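Local coordinates for protein N-isopropylammelide isopropylaminohydrolase (PDB 6NBO) that belongs to the amidohydrolase family of metal-dependent TIM-barrel enzymes and holds two zinc ions in its metal centre, at residues V62-W73 with I300-W310; D103-R113 with H137-L148. All blocks are in the same frame, centred on the assembly; numbering follows the deposited sequence.

Overall arrangement
Interaction 1 closes the barrel of this amidohydrolase by joining strand 56-66, the first of the barrel, to strand 299-301, the last, and its loops carry the metal centre. Interaction 2 packs helix 104-117 against helix 136-147 on the outside and lies, along the chain, within the loop that interaction 1 closes. The two centres are about 13 Å apart. They meet where residues 68-71 pack against helix 104-117: Thr71 O is 3.2 Å from Ala107 CB, and Asp69 O is 3.5 Å from Ala104 CB. The zinc ions belong to interaction 1; in interaction 2 the side chain of Val141 is still about 14 Å from a zinc ion.

Interaction 1 (V62-W73 with I300-W310); sequences VEGHTHLDKTHW and IGGNDGVRDTW. With ZN (zinc ion), chain B; ZN (zinc ion), chain M.
The carboxylate of Asp304 meets the rings of His65 and His67 at their edges. OD1 lies in the plane of the His67 ring, and the His65 ring is turned 70° from the carboxylate. All three groups bind one zinc ion: His65 NE2 at 2.1 Å, His67 NE2 and Asp304 OD1 both at 2.3 Å. His65 ND1 is hydrogen-bonded to Ser249 OG, which probably helps hold the ring. Asp304 OD2 binds the second zinc ion, whose site also includes His250 and a water. One face of the Arg307 guanidinium is covered by Trp73, whose CZ3 lies over its centre, 3.5 Å from Arg307 CZ.

Glu63 reaches Asn303 from the strand. Its CG is anti to the backbone N (chi1 165°) and the chain then bends, which brings the carboxylate to Asn303. OE2 accepts from Asn303 ND2 at 2.8 Å, with the carboxylate and amide planes 70° apart, and takes Asn303 N on its syn lone pair. OE1 binds His65 N. Asp304 N donates to His65 O, and Thr66 OG1 to Asp304 O at 2.8 Å. Thr71 OG1 gives its proton to Val306 O at 2.6 Å and accepts from Trp73 N in an ST turn. A water joins His67 O, Val306 N and Asp308 OD2.

The HxH pair, His218 and Asp304 form the family's metal site at the C-terminal end of the barrel strands; here Asp304 also reaches a second zinc ion. Glu63, in the second shell, joins His65 N to Asn303, the residue before Asp304, and so probably helps to position both ligands.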
loop_
_atom_site.group_PDB
_atom_site.type_symbol
_atom_site.label_atom_id
_atom_site.label_comp_id
_atom_site.label_asym_id
_atom_site.label_seq_id
_atom_site.Cartn_x
_atom_site.Cartn_y
_atom_site.Cartn_z
ATOM N N VAL A 62 5.712 4.094 -0.413
ATOM C CA VAL A 62 4.643 3.410 0.301
ATOM C C VAL A 62 4.005 2.400 -0.645
ATOM O O VAL A 62 3.565 2.767 -1.738
ATOM C CB VAL A 62 3.581 4.398 0.815
ATOM C CG1 VAL A 62 2.475 3.667 1.590
ATOM C CG2 VAL A 62 4.244 5.484 1.679
ATOM N N GLU A 63 3.941 1.140 -0.219
ATOM C CA GLU A 63 3.117 0.138 -0.887
ATOM C C GLU A 63 1.773 0.085 -0.169
ATOM O O GLU A 63 1.682 -0.414 0.954
ATOM C CB GLU A 63 3.829 -1.217 -0.887
ATOM C CG GLU A 63 2.936 -2.419 -1.227
ATOM C CD GLU A 63 2.306 -2.309 -2.588
ATOM O OE1 GLU A 63 1.346 -1.523 -2.725
ATOM O OE2 GLU A 63 2.767 -2.998 -3.526
ATOM N N GLY A 64 0.729 0.634 -0.798
ATOM C CA GLY A 64 -0.568 0.736 -0.160
ATOM C C GLY A 64 -1.466 -0.480 -0.288
ATOM O O GLY A 64 -2.543 -0.507 0.318
ATOM N N HIS A 65 -1.071 -1.489 -1.075
ATOM C CA HIS A 65 -1.910 -2.676 -1.263
ATOM C C HIS A 65 -1.085 -3.772 -1.917
ATOM O O HIS A 65 -0.857 -3.746 -3.128
ATOM C CB HIS A 65 -3.142 -2.377 -2.125
ATOM C CG HIS A 65 -4.110 -3.525 -2.273
ATOM N ND1 HIS A 65 -5.427 -3.444 -1.876
ATOM C CD2 HIS A 65 -3.966 -4.753 -2.834
ATOM C CE1 HIS A 65 -6.050 -4.575 -2.172
ATOM N NE2 HIS A 65 -5.181 -5.390 -2.743
ATOM N N THR A 66 -0.639 -4.744 -1.136
ATOM C CA THR A 66 -0.066 -5.941 -1.730
ATOM C C THR A 66 -0.526 -7.139 -0.904
ATOM O O THR A 66 -1.352 -7.011 0.011
ATOM C CB THR A 66 1.461 -5.824 -1.839
ATOM O OG1 THR A 66 1.950 -6.895 -2.662
ATOM C CG2 THR A 66 2.135 -5.892 -0.451
ATOM N N HIS A 67 0.014 -8.325 -1.246
ATOM C CA HIS A 67 -0.363 -9.596 -0.630
ATOM C C HIS A 67 0.959 -10.326 -0.366
ATOM O O HIS A 67 1.342 -11.216 -1.125
ATOM C CB HIS A 67 -1.304 -10.415 -1.528
ATOM C CG HIS A 67 -2.655 -9.795 -1.737
ATOM N ND1 HIS A 67 -3.738 -10.094 -0.944
ATOM C CD2 HIS A 67 -3.093 -8.889 -2.646
ATOM C CE1 HIS A 67 -4.794 -9.417 -1.365
ATOM N NE2 HIS A 67 -4.425 -8.664 -2.386
ATOM N N LEU A 68 1.648 -9.934 0.717
ATOM C CA LEU A 68 2.986 -10.462 0.981
ATOM C C LEU A 68 2.951 -11.955 1.271
ATOM O O LEU A 68 3.952 -12.652 1.054
ATOM C CB LEU A 68 3.649 -9.744 2.164
ATOM C CG LEU A 68 4.022 -8.259 2.072
ATOM C CD1 LEU A 68 4.583 -7.771 3.397
ATOM C CD2 LEU A 68 4.991 -7.998 0.937
ATOM N N ASP A 69 1.826 -12.457 1.784
ATOM C CA ASP A 69 1.753 -13.873 2.120
ATOM C C ASP A 69 1.730 -14.751 0.873
ATOM O O ASP A 69 2.139 -15.914 0.940
ATOM C CB ASP A 69 0.525 -14.153 3.003
ATOM C CG ASP A 69 -0.807 -13.772 2.335
ATOM O OD1 ASP A 69 -0.867 -12.734 1.629
ATOM O OD2 ASP A 69 -1.798 -14.510 2.539
ATOM N N LYS A 70 1.263 -14.223 -0.262
ATOM C CA LYS A 70 1.029 -15.033 -1.458
ATOM C C LYS A 70 2.234 -15.113 -2.384
ATOM O O LYS A 70 2.262 -15.984 -3.265
ATOM C CB LYS A 70 -0.126 -14.464 -2.295
ATOM C CG LYS A 70 -1.527 -14.426 -1.690
ATOM C CD LYS A 70 -2.448 -13.728 -2.706
ATOM C CE LYS A 70 -3.829 -13.384 -2.152
ATOM N NZ LYS A 70 -4.709 -14.574 -1.981
ATOM N N THR A 71 3.190 -14.197 -2.239
ATOM C CA THR A 71 4.228 -13.996 -3.245
ATOM C C THR A 71 5.151 -15.197 -3.342
ATOM O O THR A 71 5.414 -15.891 -2.354
ATOM C CB THR A 71 5.063 -12.748 -2.928
ATOM O OG1 THR A 71 5.978 -12.506 -4.003
ATOM C CG2 THR A 71 5.851 -12.923 -1.629
ATOM N N HIS A 72 5.638 -15.444 -4.561
ATOM C CA HIS A 72 6.712 -16.401 -4.800
ATOM C C HIS A 72 8.057 -15.707 -4.989
ATOM O O HIS A 72 8.986 -16.299 -5.556
ATOM C CB HIS A 72 6.387 -17.279 -6.008
ATOM C CG HIS A 72 5.228 -18.199 -5.783
ATOM N ND1 HIS A 72 5.132 -19.437 -6.383
ATOM C CD2 HIS A 72 4.117 -18.065 -5.018
ATOM C CE1 HIS A 72 4.010 -20.023 -6.003
ATOM N NE2 HIS A 72 3.374 -19.211 -5.176
ATOM N N TRP A 73 8.168 -14.460 -4.544
ATOM C CA TRP A 73 9.438 -13.746 -4.605
ATOM C C TRP A 73 10.536 -14.584 -3.964
ATOM O O TRP A 73 10.350 -15.144 -2.883
ATOM C CB TRP A 73 9.320 -12.398 -3.897
ATOM C CG TRP A 73 10.432 -11.462 -4.285
ATOM C CD1 TRP A 73 11.618 -11.263 -3.630
ATOM C CD2 TRP A 73 10.468 -10.624 -5.448
ATOM N NE1 TRP A 73 12.385 -10.341 -4.314
ATOM C CE2 TRP A 73 11.702 -9.935 -5.431
ATOM C CE3 TRP A 73 9.574 -10.388 -6.500
ATOM C CZ2 TRP A 73 12.063 -9.027 -6.427
ATOM C CZ3 TRP A 73 9.938 -9.485 -7.492
ATOM C CH2 TRP A 73 11.168 -8.816 -7.445
ATOM N N ILE A 300 -4.634 5.861 -3.147
ATOM C CA ILE A 300 -3.526 5.028 -2.682
ATOM C C ILE A 300 -3.096 4.122 -3.829
ATOM O O ILE A 300 -3.930 3.422 -4.413
ATOM C CB ILE A 300 -3.958 4.177 -1.469
ATOM C CG1 ILE A 300 -4.507 5.055 -0.332
ATOM C CG2 ILE A 300 -2.788 3.298 -0.988
ATOM C CD1 ILE A 300 -5.290 4.262 0.711
ATOM N N GLY A 301 -1.807 4.112 -4.147
ATOM C CA GLY A 301 -1.298 3.195 -5.155
ATOM C C GLY A 301 -0.854 1.874 -4.540
ATOM O O GLY A 301 -0.426 1.818 -3.393
ATOM N N GLY A 302 -0.978 0.794 -5.309
ATOM C CA GLY A 302 -0.488 -0.494 -4.843
ATOM C C GLY A 302 -0.158 -1.419 -5.997
ATOM O O GLY A 302 -0.637 -1.230 -7.116
ATOM N N ASN A 303 0.671 -2.435 -5.714
ATOM C CA ASN A 303 0.955 -3.447 -6.737
ATOM C C ASN A 303 -0.190 -4.433 -6.906
ATOM O O ASN A 303 -0.393 -4.947 -8.009
ATOM C CB ASN A 303 2.215 -4.265 -6.399
ATOM C CG ASN A 303 3.492 -3.588 -6.834
ATOM O OD1 ASN A 303 3.859 -3.630 -8.012
ATOM N ND2 ASN A 303 4.188 -2.962 -5.882
ATOM N N ASP A 304 -0.923 -4.715 -5.827
ATOM C CA ASP A 304 -1.670 -5.959 -5.660
ATOM C C ASP A 304 -0.653 -7.090 -5.565
ATOM O O ASP A 304 0.424 -6.905 -4.991
ATOM C CB ASP A 304 -2.671 -6.207 -6.801
ATOM C CG ASP A 304 -3.978 -6.794 -6.296
ATOM O OD1 ASP A 304 -4.105 -6.978 -5.070
ATOM O OD2 ASP A 304 -4.871 -7.069 -7.120
ATOM N N GLY A 305 -0.956 -8.252 -6.142
ATOM C CA GLY A 305 -0.036 -9.380 -6.033
ATOM C C GLY A 305 1.307 -9.106 -6.685
ATOM O O GLY A 305 1.446 -8.285 -7.592
ATOM N N VAL A 306 2.329 -9.815 -6.206
ATOM C CA VAL A 306 3.668 -9.750 -6.786
ATOM C C VAL A 306 4.137 -11.181 -7.029
ATOM O O VAL A 306 4.485 -11.889 -6.077
ATOM C CB VAL A 306 4.664 -9.004 -5.886
ATOM C CG1 VAL A 306 6.077 -9.100 -6.477
ATOM C CG2 VAL A 306 4.239 -7.542 -5.704
ATOM N N ARG A 307 4.149 -11.602 -8.292
ATOM C CA ARG A 307 4.689 -12.905 -8.704
ATOM C C ARG A 307 4.124 -14.050 -7.862
ATOM O O ARG A 307 4.850 -14.774 -7.175
ATOM C CB ARG A 307 6.218 -12.894 -8.651
ATOM C CG ARG A 307 6.822 -11.896 -9.610
ATOM C CD ARG A 307 8.265 -12.225 -9.993
ATOM N NE ARG A 307 8.874 -11.020 -10.539
ATOM C CZ ARG A 307 10.175 -10.828 -10.717
ATOM N NH1 ARG A 307 11.053 -11.782 -10.412
ATOM N NH2 ARG A 307 10.592 -9.665 -11.201
ATOM N N ASP A 308 2.801 -14.189 -7.902
ATOM C CA ASP A 308 2.149 -15.239 -7.131
ATOM C C ASP A 308 1.400 -16.149 -8.093
ATOM O O ASP A 308 1.712 -16.149 -9.288
ATOM C CB ASP A 308 1.256 -14.634 -6.029
ATOM C CG ASP A 308 0.185 -13.685 -6.559
ATOM O OD1 ASP A 308 -0.318 -13.878 -7.686
ATOM O OD2 ASP A 308 -0.168 -12.750 -5.813
ATOM N N THR A 309 0.449 -16.957 -7.612
ATOM C CA THR A 309 -0.244 -17.840 -8.542
ATOM C C THR A 309 -1.361 -17.136 -9.304
ATOM O O THR A 309 -1.894 -17.718 -10.257
ATOM C CB THR A 309 -0.822 -19.075 -7.826
ATOM O OG1 THR A 309 -1.947 -18.694 -7.021
ATOM C CG2 THR A 309 0.233 -19.748 -6.951
ATOM N N TRP A 310 -1.729 -15.915 -8.903
ATOM C CA TRP A 310 -2.696 -15.117 -9.654
ATOM C C TRP A 310 -2.027 -14.349 -10.788
ATOM O O TRP A 310 -2.549 -14.298 -11.907
ATOM C CB TRP A 310 -3.404 -14.106 -8.744
ATOM C CG TRP A 310 -4.309 -14.648 -7.688
ATOM C CD1 TRP A 310 -3.945 -15.240 -6.513
ATOM C CD2 TRP A 310 -5.741 -14.585 -7.679
ATOM N NE1 TRP A 310 -5.063 -15.575 -5.786
ATOM C CE2 TRP A 310 -6.178 -15.184 -6.479
ATOM C CE3 TRP A 310 -6.696 -14.095 -8.577
ATOM C CZ2 TRP A 310 -7.528 -15.305 -6.153
ATOM C CZ3 TRP A 310 -8.037 -14.217 -8.251
ATOM C CH2 TRP A 310 -8.440 -14.818 -7.050
HETATM ZN ZN ZN B . -5.737 -7.220 -3.524
HETATM ZN ZN ZN M . -6.803 -8.086 -6.174
HETATM O O HOH W 1 1.598 -11.610 -4.011
HETATM O O HOH W 2 -6.593 -9.601 -4.439
#

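Interaction 2 (D103-R113 with H137-L148); sequences DAGAASLALAR and HLHRVLDTRETL
Thr144 meets Ser108 at the middle of two helices that pack side by side on the outside of the TIM barrel. The axes of 104-113 and 137-147 approach to 8.1 Å and cross at -40°, both running the same general way. Thr144 OG1 and Ser108 OG form a 2.7 Å hydrogen bond. The methyl of Thr144, CG2, rests on the backbone of Leu109, 3.7 Å from Leu109 CA.

The helices come close at Gly105, where Arg140 CB lies 3.5 Å from Gly105 N. Arg140 CB also touches the methyl of Ala104. At the other end Leu148 divides its two branches between neighbours. CD1 meets Ala112 CB at 3.5 Å, while CD2 runs against Arg113 NE. Leu109 CD1 packs against Leu148 CG and also covers one face of the Arg113 guanidinium near its rim. Thr147 CG2 touches Arg113 NH2.

Around these groups lie further bonds, several within a single helix. Ser108 OG sits between its own backbone N and carbonyl carbon (chi1 61°), which brings it close to Ala104 O, at a distance too short to be taken at face value. A water donates to Gly105 O and also bonds Thr144 OG1. Arg140 bends at chi2 and chi3, and its guanidinium turns from the contact to form a salt bridge with Asp143 of its own helix. Asp103 is the N-cap of its helix and accepts from Gly105 N and Ala106 N. On the barrel side Val141 packs on Val127 and Ile156, and Ser108 on Leu68. At the C-terminal end of both segments a water accepts from Arg113 NH2 at 3.0 Å, in the guanidinium plane, and donates to Thr147 O.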
loop_
_atom_site.group_PDB
_atom_site.type_symbol
_atom_site.label_atom_id
_atom_site.label_comp_id
_atom_site.label_asym_id
_atom_site.label_seq_id
_atom_site.Cartn_x
_atom_site.Cartn_y
_atom_site.Cartn_z
ATOM N N ASP A 103 5.688 -21.278 1.971
ATOM C CA ASP A 103 5.969 -20.665 3.267
ATOM C C ASP A 103 5.809 -19.154 3.122
ATOM O O ASP A 103 6.691 -18.476 2.587
ATOM C CB ASP A 103 7.372 -21.034 3.746
ATOM C CG ASP A 103 7.776 -20.296 5.018
ATOM O OD1 ASP A 103 6.885 -19.881 5.794
ATOM O OD2 ASP A 103 8.997 -20.128 5.235
ATOM N N ALA A 104 4.686 -18.626 3.615
ATOM C CA ALA A 104 4.497 -17.180 3.611
ATOM C C ALA A 104 5.566 -16.451 4.419
ATOM O O ALA A 104 5.684 -15.229 4.289
ATOM C CB ALA A 104 3.106 -16.822 4.146
ATOM N N GLY A 105 6.343 -17.164 5.236
ATOM C CA GLY A 105 7.393 -16.558 6.031
ATOM C C GLY A 105 8.587 -16.103 5.220
ATOM O O GLY A 105 8.885 -14.905 5.168
ATOM N N ALA A 106 9.292 -17.044 4.584
ATOM C CA ALA A 106 10.463 -16.659 3.806
ATOM C C ALA A 106 10.075 -15.788 2.624
ATOM O O ALA A 106 10.797 -14.843 2.288
ATOM C CB ALA A 106 11.222 -17.901 3.334
ATOM N N ALA A 107 8.920 -16.066 2.018
ATOM C CA ALA A 107 8.483 -15.299 0.860
ATOM C C ALA A 107 8.196 -13.853 1.236
ATOM O O ALA A 107 8.703 -12.928 0.590
ATOM C CB ALA A 107 7.248 -15.950 0.240
ATOM N N SER A 108 7.365 -13.638 2.264
ATOM C CA SER A 108 7.020 -12.274 2.654
ATOM C C SER A 108 8.252 -11.502 3.098
ATOM O O SER A 108 8.375 -10.303 2.817
ATOM C CB SER A 108 5.963 -12.269 3.765
ATOM O OG SER A 108 6.417 -12.931 4.941
ATOM N N LEU A 109 9.174 -12.166 3.794
ATOM C CA LEU A 109 10.376 -11.475 4.256
ATOM C C LEU A 109 11.246 -11.062 3.078
ATOM O O LEU A 109 11.667 -9.906 2.983
ATOM C CB LEU A 109 11.158 -12.360 5.221
ATOM C CG LEU A 109 12.435 -11.759 5.819
ATOM C CD1 LEU A 109 12.156 -10.409 6.484
ATOM C CD2 LEU A 109 13.031 -12.730 6.815
ATOM N N ALA A 110 11.492 -11.988 2.151
ATOM C CA ALA A 110 12.270 -11.673 0.956
ATOM C C ALA A 110 11.645 -10.526 0.167
ATOM O O ALA A 110 12.344 -9.593 -0.250
ATOM C CB ALA A 110 12.406 -12.924 0.083
ATOM N N LEU A 111 10.323 -10.569 -0.051
ATOM C CA LEU A 111 9.694 -9.498 -0.828
ATOM C C LEU A 111 9.709 -8.170 -0.074
ATOM O O LEU A 111 9.985 -7.121 -0.668
ATOM C CB LEU A 111 8.260 -9.879 -1.217
ATOM C CG LEU A 111 7.467 -8.796 -1.965
ATOM C CD1 LEU A 111 8.232 -8.258 -3.179
ATOM C CD2 LEU A 111 6.065 -9.291 -2.373
ATOM N N ALA A 112 9.405 -8.187 1.224
ATOM C CA ALA A 112 9.456 -6.943 1.993
ATOM C C ALA A 112 10.869 -6.372 2.018
ATOM O O ALA A 112 11.056 -5.150 1.969
ATOM C CB ALA A 112 8.945 -7.166 3.413
ATOM N N ARG A 113 11.879 -7.242 2.078
ATOM C CA ARG A 113 13.249 -6.744 2.007
ATOM C C ARG A 113 13.563 -6.163 0.632
ATOM O O ARG A 113 14.305 -5.177 0.532
ATOM C CB ARG A 113 14.222 -7.858 2.394
ATOM C CG ARG A 113 14.372 -7.958 3.909
ATOM C CD ARG A 113 15.319 -9.050 4.367
ATOM N NE ARG A 113 15.651 -8.864 5.775
ATOM C CZ ARG A 113 16.048 -9.833 6.582
ATOM N NH1 ARG A 113 16.164 -11.071 6.124
ATOM N NH2 ARG A 113 16.327 -9.563 7.850
ATOM N N HIS A 137 -1.081 -18.059 7.828
ATOM C CA HIS A 137 -0.477 -17.011 7.006
ATOM C C HIS A 137 -0.252 -15.746 7.821
ATOM O O HIS A 137 0.783 -15.083 7.682
ATOM C CB HIS A 137 -1.353 -16.694 5.790
ATOM C CG HIS A 137 -1.724 -17.892 4.971
ATOM N ND1 HIS A 137 -0.793 -18.779 4.473
ATOM C CD2 HIS A 137 -2.932 -18.344 4.553
ATOM C CE1 HIS A 137 -1.412 -19.728 3.790
ATOM N NE2 HIS A 137 -2.710 -19.486 3.824
ATOM N N LEU A 138 -1.223 -15.381 8.659
ATOM C CA LEU A 138 -1.056 -14.224 9.534
ATOM C C LEU A 138 0.184 -14.365 10.409
ATOM O O LEU A 138 0.998 -13.438 10.504
ATOM C CB LEU A 138 -2.305 -14.044 10.396
ATOM C CG LEU A 138 -2.194 -12.890 11.388
ATOM C CD1 LEU A 138 -2.002 -11.569 10.626
ATOM C CD2 LEU A 138 -3.432 -12.845 12.294
ATOM N N HIS A 139 0.344 -15.516 11.066
ATOM C CA HIS A 139 1.498 -15.708 11.943
ATOM C C HIS A 139 2.813 -15.566 11.182
ATOM O O HIS A 139 3.783 -15.011 11.711
ATOM C CB HIS A 139 1.427 -17.073 12.637
ATOM C CG HIS A 139 0.381 -17.154 13.711
ATOM N ND1 HIS A 139 0.187 -16.155 14.641
ATOM C CD2 HIS A 139 -0.531 -18.115 13.999
ATOM C CE1 HIS A 139 -0.805 -16.490 15.448
ATOM N NE2 HIS A 139 -1.255 -17.675 15.082
ATOM N N ARG A 140 2.873 -16.063 9.940
ATOM C CA ARG A 140 4.108 -15.931 9.165
ATOM C C ARG A 140 4.405 -14.474 8.824
ATOM O O ARG A 140 5.558 -14.033 8.905
ATOM C CB ARG A 140 4.032 -16.774 7.889
ATOM C CG ARG A 140 3.838 -18.284 8.120
ATOM C CD ARG A 140 5.028 -18.949 8.814
ATOM N NE ARG A 140 5.132 -18.620 10.236
ATOM C CZ ARG A 140 4.522 -19.281 11.217
ATOM N NH1 ARG A 140 4.685 -18.888 12.477
ATOM N NH2 ARG A 140 3.751 -20.328 10.944
ATOM N N VAL A 141 3.383 -13.712 8.432
ATOM C CA VAL A 141 3.611 -12.300 8.137
ATOM C C VAL A 141 3.916 -11.523 9.411
ATOM O O VAL A 141 4.737 -10.594 9.393
ATOM C CB VAL A 141 2.402 -11.719 7.378
ATOM C CG1 VAL A 141 2.587 -10.215 7.141
ATOM C CG2 VAL A 141 2.237 -12.454 6.046
ATOM N N LEU A 142 3.295 -11.890 10.542
ATOM C CA LEU A 142 3.655 -11.242 11.807
ATOM C C LEU A 142 5.118 -11.485 12.163
ATOM O O LEU A 142 5.788 -10.589 12.695
ATOM C CB LEU A 142 2.746 -11.722 12.942
ATOM C CG LEU A 142 1.286 -11.269 12.891
ATOM C CD1 LEU A 142 0.470 -12.051 13.898
ATOM C CD2 LEU A 142 1.143 -9.768 13.142
ATOM N N ASP A 143 5.628 -12.700 11.908
ATOM C CA ASP A 143 7.055 -12.963 12.096
ATOM C C ASP A 143 7.890 -12.030 11.233
ATOM O O ASP A 143 8.880 -11.448 11.695
ATOM C CB ASP A 143 7.403 -14.413 11.736
ATOM C CG ASP A 143 6.846 -15.433 12.714
ATOM O OD1 ASP A 143 6.472 -15.067 13.846
ATOM O OD2 ASP A 143 6.805 -16.624 12.335
ATOM N N THR A 144 7.528 -11.921 9.952
ATOM C CA THR A 144 8.247 -11.028 9.052
ATOM C C THR A 144 8.220 -9.595 9.566
ATOM O O THR A 144 9.250 -8.909 9.569
ATOM C CB THR A 144 7.645 -11.106 7.650
ATOM O OG1 THR A 144 8.037 -12.337 7.036
ATOM C CG2 THR A 144 8.124 -9.939 6.789
ATOM N N ARG A 145 7.052 -9.129 10.022
ATOM C CA ARG A 145 6.945 -7.769 10.548
ATOM C C ARG A 145 7.867 -7.558 11.752
ATOM O O ARG A 145 8.532 -6.522 11.857
ATOM C CB ARG A 145 5.497 -7.469 10.918
ATOM C CG ARG A 145 5.284 -6.116 11.582
ATOM C CD ARG A 145 3.814 -5.710 11.533
ATOM N NE ARG A 145 3.004 -6.259 12.626
ATOM C CZ ARG A 145 1.702 -6.009 12.754
ATOM N NH1 ARG A 145 1.108 -5.245 11.852
ATOM N NH2 ARG A 145 0.993 -6.514 13.765
ATOM N N GLU A 146 7.924 -8.531 12.667
ATOM C CA GLU A 146 8.810 -8.398 13.816
ATOM C C GLU A 146 10.278 -8.361 13.394
ATOM O O GLU A 146 11.066 -7.572 13.931
ATOM C CB GLU A 146 8.561 -9.536 14.807
ATOM C CG GLU A 146 9.406 -9.430 16.071
ATOM C CD GLU A 146 9.126 -8.158 16.864
ATOM O OE1 GLU A 146 7.995 -7.630 16.776
ATOM O OE2 GLU A 146 10.042 -7.685 17.573
ATOM N N THR A 147 10.669 -9.215 12.441
ATOM C CA THR A 147 12.045 -9.192 11.941
ATOM C C THR A 147 12.421 -7.828 11.370
ATOM O O THR A 147 13.572 -7.386 11.512
ATOM C CB THR A 147 12.236 -10.282 10.880
ATOM O OG1 THR A 147 12.103 -11.568 11.496
ATOM C CG2 THR A 147 13.618 -10.196 10.223
ATOM N N LEU A 148 11.468 -7.139 10.740
ATOM C CA LEU A 148 11.718 -5.865 10.081
ATOM C C LEU A 148 11.319 -4.660 10.933
ATOM O O LEU A 148 11.205 -3.553 10.398
ATOM C CB LEU A 148 10.988 -5.831 8.736
ATOM C CG LEU A 148 11.457 -6.893 7.737
ATOM C CD1 LEU A 148 10.619 -6.804 6.482
ATOM C CD2 LEU A 148 12.940 -6.692 7.404
HETATM O O HOH W 3 9.341 -14.452 8.247
HETATM O O HOH W 4 16.129 -7.197 9.614
#